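Local coordinates for uncharacterized protein conserved in bacteria (Cupriavidus necator, PDB 5DMH) that catalyses the ATP-dependent phosphorylation of 3-oxo-tetronate to 3-oxo-tetronate 4-phosphate, as a member of the four-carbon acid sugar kinase family, at residues L314-L319 with V342-T347; G301-W306 with D442-A447. One frame throughout, in Å; residues are numbered along the deposited sequence. Where two conformers were deposited one is given.

Contact 1: residues L314-L319 with V342-T347; sequences LRIDPL and VLIYAT. With ADP (adenosine-5'-diphosphate), chain C.
Leu314 and Arg315 run parallel to Ile344 and Tyr345 as neighbouring strands in the parallel part of the nucleotide-binding domain's sheet, with 313-315 at its margin. Three backbone hydrogen bonds fix the register. Leu314 N donates to Leu343 O at 2.8 Å, the carbonyl of Leu314 receives Tyr345 N, and Tyr345 O takes Ile316 N, so the pairing outlasts the regular strand by one residue.

The tight part is the sheet face bearing Leu314 and Ile344. There CD1 of Ile316 lies 3.5 Å from CG2 of Ile344, while CD1 of Ile344 reaches CB of Leu314. Helix 327-336 covers this layer through Phe334, Val327 and Ala331, and Leu373 of helix 362-382 also touches Ile344.

The face bearing Arg315 and Tyr345 leads out to solvent at the arginine. CB of Arg315 sits over the tyrosine ring, 4.0 Å from its centroid and 26° off the normal, a CH-pi contact displaced toward the rim. From there the chain extends past CE2, with CG anti to the backbone N (chi1 -170°), and carries the guanidinium beyond the ring, its plane 33° from that of the phenol. NH2 pairs with Glu352 and Ser348, which anchor this exposed end.

Past the strand ends the segments diverge around the adenine. Asp317 N-caps helix 318-322 by accepting Leu319 N at OD1, and CG of Pro318 approaches ADP N1. Ala346 O accepts the adenine amino group, ADP N6, at 3.3 Å.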
ATOM      1  N   LEU A 314       1.705 -23.866  -8.769  1.00 19.79           N
ATOM      2  CA  LEU A 314       0.757 -24.670  -8.024  1.00 20.94           C
ATOM      3  C   LEU A 314      -0.346 -23.794  -7.481  1.00 22.44           C
ATOM      4  O   LEU A 314      -0.079 -22.796  -6.824  1.00 18.67           O
ATOM      5  CB  LEU A 314       1.445 -25.388  -6.872  1.00 20.62           C
ATOM      6  CG  LEU A 314       0.519 -26.256  -6.023  1.00 24.87           C
ATOM      7  CD1 LEU A 314      -0.129 -27.329  -6.881  1.00 30.62           C
ATOM      8  CD2 LEU A 314       1.304 -26.883  -4.881  1.00 31.56           C
ATOM      9  N   ARG A 315      -1.586 -24.193  -7.731  1.00 22.40           N
ATOM     10  CA  ARG A 315      -2.744 -23.450  -7.236  1.00 20.48           C
ATOM     11  C   ARG A 315      -3.213 -23.939  -5.853  1.00 18.27           C
ATOM     12  O   ARG A 315      -3.223 -25.144  -5.566  1.00 21.30           O
ATOM     13  CB  ARG A 315      -3.877 -23.583  -8.245  1.00 21.16           C
ATOM     14  CG  ARG A 315      -5.037 -22.695  -7.985  1.00 15.94           C
ATOM     15  CD  ARG A 315      -6.047 -22.795  -9.089  1.00 18.70           C
ATOM     16  NE  ARG A 315      -7.097 -21.810  -8.915  1.00 18.76           N
ATOM     17  CZ  ARG A 315      -7.960 -21.447  -9.862  1.00 22.75           C
ATOM     18  NH1 ARG A 315      -7.912 -22.007 -11.071  1.00 25.65           N
ATOM     19  NH2 ARG A 315      -8.887 -20.534  -9.586  1.00 21.91           N
ATOM     20  N   ILE A 316      -3.550 -22.982  -5.004  1.00 17.73           N
ATOM     21  CA  ILE A 316      -4.079 -23.201  -3.662  1.00 18.03           C
ATOM     22  C   ILE A 316      -5.607 -23.173  -3.690  1.00 17.08           C
ATOM     23  O   ILE A 316      -6.187 -22.185  -4.125  1.00 20.00           O
ATOM     24  CB  ILE A 316      -3.715 -22.006  -2.734  1.00 27.18           C
ATOM     25  CG1 ILE A 316      -2.203 -21.821  -2.627  1.00 33.52           C
ATOM     26  CG2 ILE A 316      -4.357 -22.177  -1.379  1.00 35.68           C
ATOM     27  CD1 ILE A 316      -1.467 -23.091  -2.474  1.00 31.22           C
ATOM     28  N   ASP A 317      -6.236 -24.239  -3.212  1.00 19.47           N
ATOM     29  CA  ASP A 317      -7.697 -24.313  -3.106  1.00 22.88           C
ATOM     30  C   ASP A 317      -8.111 -24.008  -1.676  1.00 24.35           C
ATOM     31  O   ASP A 317      -7.875 -24.815  -0.789  1.00 23.94           O
ATOM     32  CB  ASP A 317      -8.161 -25.720  -3.459  1.00 27.43           C
ATOM     33  CG  ASP A 317      -9.673 -25.895  -3.377  1.00 27.24           C
ATOM     34  OD1 ASP A 317     -10.386 -24.959  -2.959  1.00 26.40           O
ATOM     35  OD2 ASP A 317     -10.142 -27.003  -3.736  1.00 36.88           O
ATOM     36  N   PRO A 318      -8.756 -22.856  -1.449  1.00 18.62           N
ATOM     37  CA  PRO A 318      -9.143 -22.494  -0.076  1.00 18.38           C
ATOM     38  C   PRO A 318      -9.991 -23.578   0.596  1.00 21.24           C
ATOM     39  O   PRO A 318      -9.962 -23.750   1.813  1.00 20.10           O
ATOM     40  CB  PRO A 318      -9.954 -21.219  -0.270  1.00 21.99           C
ATOM     41  CG  PRO A 318      -9.432 -20.633  -1.554  1.00 22.66           C
ATOM     42  CD  PRO A 318      -9.192 -21.843  -2.417  1.00 18.19           C
ATOM     43  N   LEU A 319     -10.757 -24.315  -0.192  1.00 21.17           N
ATOM     44  CA  LEU A 319     -11.618 -25.345   0.391  1.00 24.43           C
ATOM     45  C   LEU A 319     -10.792 -26.497   0.948  1.00 22.19           C
ATOM     46  O   LEU A 319     -11.174 -27.112   1.945  1.00 24.67           O
ATOM     47  CB  LEU A 319     -12.643 -25.843  -0.625  1.00 26.01           C
ATOM     48  CG  LEU A 319     -13.567 -24.797  -1.260  1.00 26.18           C
ATOM     49  CD1 LEU A 319     -14.542 -25.509  -2.190  1.00 32.64           C
ATOM     50  CD2 LEU A 319     -14.296 -24.025  -0.209  1.00 24.57           C
ATOM     51  N   VAL A 342       9.041 -20.912  -8.714  1.00 18.34           N
ATOM     52  CA  VAL A 342       7.679 -21.314  -8.932  1.00 18.74           C
ATOM     53  C   VAL A 342       6.722 -20.227  -8.464  1.00 20.35           C
ATOM     54  O   VAL A 342       7.084 -19.351  -7.676  1.00 18.56           O
ATOM     55  CB  VAL A 342       7.327 -22.628  -8.195  1.00 20.98           C
ATOM     56  CG1 VAL A 342       8.351 -23.722  -8.509  1.00 23.18           C
ATOM     57  CG2 VAL A 342       7.178 -22.418  -6.696  1.00 21.20           C
ATOM     58  N   LEU A 343       5.498 -20.331  -8.964  1.00 16.23           N
ATOM     59  CA  LEU A 343       4.367 -19.506  -8.575  1.00 17.93           C
ATOM     60  C   LEU A 343       3.414 -20.344  -7.734  1.00 19.20           C
ATOM     61  O   LEU A 343       2.986 -21.427  -8.175  1.00 21.00           O
ATOM     62  CB  LEU A 343       3.634 -19.037  -9.836  1.00 14.55           C
ATOM     63  CG  LEU A 343       2.284 -18.347  -9.594  1.00 16.95           C
ATOM     64  CD1 LEU A 343       2.403 -17.036  -8.836  1.00 18.55           C
ATOM     65  CD2 LEU A 343       1.573 -18.143 -10.907  1.00 18.43           C
ATOM     66  N   ILE A 344       3.145 -19.889  -6.512  1.00 17.04           N
ATOM     67  CA  ILE A 344       2.087 -20.452  -5.685  1.00 13.61           C
ATOM     68  C   ILE A 344       0.982 -19.419  -5.632  1.00 16.90           C
ATOM     69  O   ILE A 344       1.232 -18.272  -5.236  1.00 18.00           O
ATOM     70  CB  ILE A 344       2.600 -20.779  -4.279  1.00 17.26           C
ATOM     71  CG1 ILE A 344       3.889 -21.597  -4.358  1.00 19.55           C
ATOM     72  CG2 ILE A 344       1.529 -21.479  -3.440  1.00 20.10           C
ATOM     73  CD1 ILE A 344       3.746 -23.019  -4.926  1.00 20.36           C
ATOM     74  N   TYR A 345      -0.243 -19.803  -5.999  1.00 17.95           N
ATOM     75  CA  TYR A 345      -1.295 -18.809  -6.204  1.00 17.20           C
ATOM     76  C   TYR A 345      -2.665 -19.288  -5.808  1.00 16.42           C
ATOM     77  O   TYR A 345      -3.009 -20.437  -6.010  1.00 18.29           O
ATOM     78  CB  TYR A 345      -1.336 -18.321  -7.671  1.00 14.19           C
ATOM     79  CG  TYR A 345      -1.861 -19.315  -8.706  1.00 16.09           C
ATOM     80  CD1 TYR A 345      -1.040 -20.306  -9.204  1.00 19.77           C
ATOM     81  CD2 TYR A 345      -3.169 -19.258  -9.162  1.00 15.66           C
ATOM     82  CE1 TYR A 345      -1.487 -21.210 -10.156  1.00 20.13           C
ATOM     83  CE2 TYR A 345      -3.640 -20.164 -10.100  1.00 17.41           C
ATOM     84  CZ  TYR A 345      -2.795 -21.142 -10.585  1.00 20.86           C
ATOM     85  OH  TYR A 345      -3.239 -22.029 -11.528  1.00 20.50           O
ATOM     86  N   ALA A 346      -3.437 -18.384  -5.223  1.00 17.08           N
ATOM     87  CA  ALA A 346      -4.842 -18.621  -4.949  1.00 19.46           C
ATOM     88  C   ALA A 346      -5.698 -17.816  -5.915  1.00 19.10           C
ATOM     89  O   ALA A 346      -6.914 -17.997  -5.984  1.00 17.21           O
ATOM     90  CB  ALA A 346      -5.157 -18.238  -3.530  1.00 18.63           C
ATOM     91  N   THR A 347      -5.047 -16.895  -6.623  1.00 19.49           N
ATOM     92  CA  THR A 347      -5.674 -16.037  -7.634  1.00 17.41           C
ATOM     93  C   THR A 347      -6.736 -16.741  -8.458  1.00 20.34           C
ATOM     94  O   THR A 347      -6.467 -17.766  -9.087  1.00 20.17           O
ATOM     95  CB  THR A 347      -4.582 -15.457  -8.540  1.00 21.96           C
ATOM     96  OG1 THR A 347      -3.525 -14.944  -7.717  1.00 16.75           O
ATOM     97  CG2 THR A 347      -5.123 -14.345  -9.446  1.00 16.79           C
TER
HETATM   98  PB  ADP C 501      -5.189  -6.797  -3.306  1.00 15.16           P
HETATM   99  O1B ADP C 501      -3.821  -6.125  -3.266  1.00 14.52           O
HETATM  100  O2B ADP C 501      -5.547  -7.238  -4.715  1.00 15.66           O
HETATM  101  O3B ADP C 501      -6.280  -6.000  -2.607  1.00 16.15           O
HETATM  102  PA  ADP C 501      -4.945  -8.588  -1.003  1.00 15.91           P
HETATM  103  O1A ADP C 501      -3.939  -9.654  -0.818  1.00 17.02           O
HETATM  104  O2A ADP C 501      -4.907  -7.323  -0.215  1.00 14.95           O
HETATM  105  O3A ADP C 501      -5.001  -8.251  -2.595  1.00 12.58           O
HETATM  106  O5' ADP C 501      -6.424  -9.143  -0.723  1.00 16.92           O
HETATM  107  C5' ADP C 501      -6.931 -10.296  -1.379  1.00 15.23           C
HETATM  108  C4' ADP C 501      -7.733 -11.118  -0.375  1.00 16.66           C
HETATM  109  O4' ADP C 501      -8.529 -12.065  -1.068  1.00 17.38           O
HETATM  110  C3' ADP C 501      -6.828 -11.903   0.565  1.00 18.61           C
HETATM  111  O3' ADP C 501      -7.398 -11.987   1.886  1.00 16.92           O
HETATM  112  C2' ADP C 501      -6.794 -13.250  -0.086  1.00 17.46           C
HETATM  113  O2' ADP C 501      -6.358 -14.270   0.787  1.00 18.03           O
HETATM  114  C1' ADP C 501      -8.221 -13.360  -0.566  1.00 14.30           C
HETATM  115  N9  ADP C 501      -8.321 -14.372  -1.612  1.00 19.02           N
HETATM  116  C8  ADP C 501      -7.454 -14.586  -2.631  1.00 21.63           C
HETATM  117  N7  ADP C 501      -7.846 -15.625  -3.383  1.00 19.87           N
HETATM  118  C5  ADP C 501      -8.990 -16.086  -2.825  1.00 16.97           C
HETATM  119  C6  ADP C 501      -9.908 -17.187  -3.114  1.00 19.38           C
HETATM  120  N6  ADP C 501      -9.651 -17.953  -4.194  1.00 16.08           N
HETATM  121  N1  ADP C 501     -10.986 -17.338  -2.320  1.00 18.33           N
HETATM  122  C2  ADP C 501     -11.226 -16.533  -1.264  1.00 20.13           C
HETATM  123  N3  ADP C 501     -10.419 -15.506  -0.909  1.00 18.13           N
HETATM  124  C4  ADP C 501      -9.297 -15.264  -1.652  1.00 18.79           C

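Contact 2: residues G301-W306 with D442-A447; sequences GQVARW and DFFDEA
Phe444 lays its ring against the CB of Gln302, 3.8 Å from centroid to carbon and 18° off the ring normal, a CH-pi contact at the crossing of two helices. Helix 297-308 and the C-terminal helix 443-451 meet here in the nucleotide-binding domain; their short axes pass 9.8 Å apart at 77°. The CB of Phe444 already points toward the other helix, and CG, anti to the carbonyl carbon (chi1 -69°), sets the ring over Gln302 CB. CG2 of Val303 meets the ring at its edge, in plane, 3.9 Å from CE2. Trp306 comes in nearly at right angles to Phe444, its CE3 lying 3.8 Å from CB.

The glutamine amide continues past this ring toward Phe443, NE2 approaching CB of that residue. Lys434 donates to OE1, and the carbonyls of Phe438 and Gly440 receive NE2, so both ends of the buried amide are engaged and its rotation is fixed. A water donates to Gln302 O and only weakly accepts from Phe444 N.

At the more exposed margin, in the conformer of Asp442 given here, one of two deposited, Arg305 forms a salt bridge with this residue preceding the C-terminal helix. Its chain bends at chi2 and presents the guanidinium edge-on: NE donates to Asp442 OD1 at 2.7 Å, nearly along the carboxylate C-O bond.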
ATOM      1  N   GLY A 301      -4.169 -11.744 -14.732  1.00 15.25           N
ATOM      2  CA  GLY A 301      -3.439 -11.650 -15.970  1.00 16.86           C
ATOM      3  C   GLY A 301      -1.974 -12.017 -15.826  1.00 17.46           C
ATOM      4  O   GLY A 301      -1.385 -12.622 -16.733  1.00 16.40           O
ATOM      5  N   GLN A 302      -1.397 -11.700 -14.668  1.00 18.39           N
ATOM      6  CA  GLN A 302       0.015 -12.023 -14.382  1.00 17.02           C
ATOM      7  C   GLN A 302       0.233 -13.514 -14.187  1.00 16.77           C
ATOM      8  O   GLN A 302       1.224 -14.064 -14.657  1.00 15.54           O
ATOM      9  CB  GLN A 302       0.523 -11.221 -13.169  1.00 16.27           C
ATOM     10  CG  GLN A 302       0.755  -9.751 -13.526  1.00 14.65           C
ATOM     11  CD  GLN A 302       0.487  -8.760 -12.415  1.00 14.92           C
ATOM     12  OE1 GLN A 302       0.065  -9.107 -11.305  1.00 16.63           O
ATOM     13  NE2 GLN A 302       0.673  -7.478 -12.745  1.00 14.82           N
ATOM     14  N   VAL A 303      -0.720 -14.156 -13.524  1.00 15.54           N
ATOM     15  CA  VAL A 303      -0.717 -15.608 -13.343  1.00 16.23           C
ATOM     16  C   VAL A 303      -0.890 -16.310 -14.699  1.00 19.49           C
ATOM     17  O   VAL A 303      -0.174 -17.263 -15.036  1.00 17.36           O
ATOM     18  CB  VAL A 303      -1.842 -16.000 -12.364  1.00 15.87           C
ATOM     19  CG1 VAL A 303      -2.135 -17.489 -12.418  1.00 23.91           C
ATOM     20  CG2 VAL A 303      -1.511 -15.528 -10.929  1.00 16.64           C
ATOM     21  N   ALA A 304      -1.821 -15.818 -15.510  1.00 19.38           N
ATOM     22  CA  ALA A 304      -2.065 -16.440 -16.824  1.00 18.88           C
ATOM     23  C   ALA A 304      -0.821 -16.359 -17.710  1.00 19.79           C
ATOM     24  O   ALA A 304      -0.493 -17.290 -18.451  1.00 23.33           O
ATOM     25  CB  ALA A 304      -3.233 -15.785 -17.481  1.00 20.91           C
ATOM     26  N   ARG A 305      -0.137 -15.224 -17.656  1.00 18.74           N
ATOM     27  CA  ARG A 305       1.072 -15.043 -18.449  1.00 25.12           C
ATOM     28  C   ARG A 305       2.138 -16.060 -18.015  1.00 20.39           C
ATOM     29  O   ARG A 305       2.766 -16.709 -18.841  1.00 24.21           O
ATOM     30  CB  ARG A 305       1.581 -13.621 -18.270  1.00 19.94           C
ATOM     31  CG  ARG A 305       2.849 -13.303 -19.007  1.00 21.26           C
ATOM     32  CD  ARG A 305       2.749 -13.620 -20.483  1.00 29.56           C
ATOM     33  NE  ARG A 305       3.897 -13.083 -21.202  1.00 46.48           N
ATOM     34  CZ  ARG A 305       4.340 -13.527 -22.376  1.00 52.52           C
ATOM     35  NH1 ARG A 305       3.739 -14.534 -23.005  1.00 48.47           N
ATOM     36  NH2 ARG A 305       5.401 -12.956 -22.922  1.00 56.56           N
ATOM     37  N   TRP A 306       2.329 -16.183 -16.708  1.00 17.06           N
ATOM     38  CA  TRP A 306       3.267 -17.158 -16.147  1.00 18.60           C
ATOM     39  C   TRP A 306       2.979 -18.552 -16.688  1.00 21.39           C
ATOM     40  O   TRP A 306       3.892 -19.236 -17.146  1.00 18.84           O
ATOM     41  CB  TRP A 306       3.168 -17.112 -14.614  1.00 18.54           C
ATOM     42  CG  TRP A 306       4.143 -17.975 -13.869  1.00 20.44           C
ATOM     43  CD1 TRP A 306       3.978 -19.281 -13.530  1.00 22.73           C
ATOM     44  CD2 TRP A 306       5.425 -17.578 -13.330  1.00 18.57           C
ATOM     45  NE1 TRP A 306       5.069 -19.728 -12.825  1.00 22.53           N
ATOM     46  CE2 TRP A 306       5.963 -18.699 -12.672  1.00 17.23           C
ATOM     47  CE3 TRP A 306       6.156 -16.380 -13.329  1.00 19.07           C
ATOM     48  CZ2 TRP A 306       7.213 -18.674 -12.055  1.00 22.00           C
ATOM     49  CZ3 TRP A 306       7.398 -16.359 -12.723  1.00 21.69           C
ATOM     50  CH2 TRP A 306       7.902 -17.493 -12.071  1.00 19.10           C
ATOM     51  N   ASP A 442       3.555  -8.917 -17.497  0.50 18.53           N
ATOM     52  CA  ASP A 442       4.825  -9.605 -17.347  0.50 20.01           C
ATOM     53  C   ASP A 442       5.522  -9.337 -16.012  0.50 20.90           C
ATOM     54  O   ASP A 442       6.701  -9.653 -15.849  0.50 19.87           O
ATOM     55  CB  ASP A 442       5.736  -9.221 -18.503  0.50 23.48           C
ATOM     56  CG  ASP A 442       5.231  -9.764 -19.841  0.50 28.75           C
ATOM     57  OD1 ASP A 442       4.753 -10.917 -19.874  0.50 33.86           O
ATOM     58  OD2 ASP A 442       5.284  -9.036 -20.844  0.50 23.66           O
ATOM     59  N   PHE A 443       4.788  -8.776 -15.055  1.00 19.32           N
ATOM     60  CA  PHE A 443       5.386  -8.279 -13.839  1.00 22.09           C
ATOM     61  C   PHE A 443       6.171  -9.337 -13.028  1.00 18.12           C
ATOM     62  O   PHE A 443       7.215  -9.031 -12.500  1.00 16.94           O
ATOM     63  CB  PHE A 443       4.339  -7.652 -12.945  1.00 20.95           C
ATOM     64  CG  PHE A 443       4.889  -7.193 -11.639  1.00 16.03           C
ATOM     65  CD1 PHE A 443       5.462  -5.947 -11.519  1.00 15.68           C
ATOM     66  CD2 PHE A 443       4.856  -8.038 -10.519  1.00 17.11           C
ATOM     67  CE1 PHE A 443       5.973  -5.534 -10.283  1.00 16.28           C
ATOM     68  CE2 PHE A 443       5.384  -7.645  -9.321  1.00 19.96           C
ATOM     69  CZ  PHE A 443       5.940  -6.399  -9.188  1.00 19.74           C
ATOM     70  N   PHE A 444       5.674 -10.567 -12.943  1.00 18.21           N
ATOM     71  CA  PHE A 444       6.310 -11.544 -12.073  1.00 18.67           C
ATOM     72  C   PHE A 444       7.765 -11.764 -12.520  1.00 21.38           C
ATOM     73  O   PHE A 444       8.691 -11.778 -11.696  1.00 19.37           O
ATOM     74  CB  PHE A 444       5.554 -12.879 -12.084  1.00 16.39           C
ATOM     75  CG  PHE A 444       4.199 -12.855 -11.434  1.00 17.93           C
ATOM     76  CD1 PHE A 444       3.803 -11.850 -10.542  1.00 15.75           C
ATOM     77  CD2 PHE A 444       3.314 -13.879 -11.689  1.00 15.02           C
ATOM     78  CE1 PHE A 444       2.573 -11.898  -9.960  1.00 15.68           C
ATOM     79  CE2 PHE A 444       2.090 -13.917 -11.107  1.00 18.56           C
ATOM     80  CZ  PHE A 444       1.708 -12.923 -10.228  1.00 18.13           C
ATOM     81  N   ASP A 445       7.970 -11.942 -13.826  1.00 20.19           N
ATOM     82  CA  ASP A 445       9.317 -12.109 -14.383  1.00 18.06           C
ATOM     83  C   ASP A 445      10.148 -10.850 -14.277  1.00 21.27           C
ATOM     84  O   ASP A 445      11.320 -10.903 -13.912  1.00 20.09           O
ATOM     85  CB  ASP A 445       9.272 -12.587 -15.851  1.00 22.10           C
ATOM     86  CG  ASP A 445      10.656 -12.817 -16.421  1.00 29.76           C
ATOM     87  OD1 ASP A 445      11.354 -13.727 -15.938  1.00 26.51           O
ATOM     88  OD2 ASP A 445      11.068 -12.092 -17.336  1.00 27.96           O
ATOM     89  N   GLU A 446       9.544  -9.715 -14.618  1.00 19.78           N
ATOM     90  CA  GLU A 446      10.221  -8.436 -14.472  1.00 22.61           C
ATOM     91  C   GLU A 446      10.746  -8.234 -13.051  1.00 20.15           C
ATOM     92  O   GLU A 446      11.905  -7.841 -12.855  1.00 20.03           O
ATOM     93  CB  GLU A 446       9.289  -7.291 -14.860  1.00 22.06           C
ATOM     94  CG  GLU A 446       9.008  -7.229 -16.349  1.00 23.24           C
ATOM     95  CD  GLU A 446       7.908  -6.240 -16.694  1.00 30.19           C
ATOM     96  OE1 GLU A 446       6.811  -6.307 -16.098  1.00 27.45           O
ATOM     97  OE2 GLU A 446       8.149  -5.378 -17.546  1.00 39.78           O
ATOM     98  N   ALA A 447       9.901  -8.524 -12.075  1.00 19.41           N
ATOM     99  CA  ALA A 447      10.255  -8.359 -10.659  1.00 18.71           C
ATOM    100  C   ALA A 447      11.373  -9.321 -10.227  1.00 21.19           C
ATOM    101  O   ALA A 447      12.385  -8.899  -9.640  1.00 20.32           O
ATOM    102  CB  ALA A 447       9.020  -8.552  -9.808  1.00 17.61           C
TER
HETATM  103  O   HOH W   1       3.414 -12.150 -14.898  1.00 16.20           O

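Overall arrangement
Contacts 1 and 2 have centres 15 Å apart and share one hydrophobic layer, in which helix 297-308 packs on strand 343-345. Leu343 joins them most directly: its CB lies 3.4 Å from Trp306 NE1, and its CD1 is 3.9 Å from Phe444 CE2. Val303 extends the seam, with CG1 3.8 Å from Tyr345 CE2 and CG2 equally far from Thr347 OG1, a hydroxyl bonded to Ser294 O. Contact 1 reaches the nucleotide itself through the adenine, whereas contact 2 stands behind the site: the Gln302 side chain is about 9 Å from ADP and about 7 Å from that of Ser294, whose OG is hydrogen-bonded to ADP.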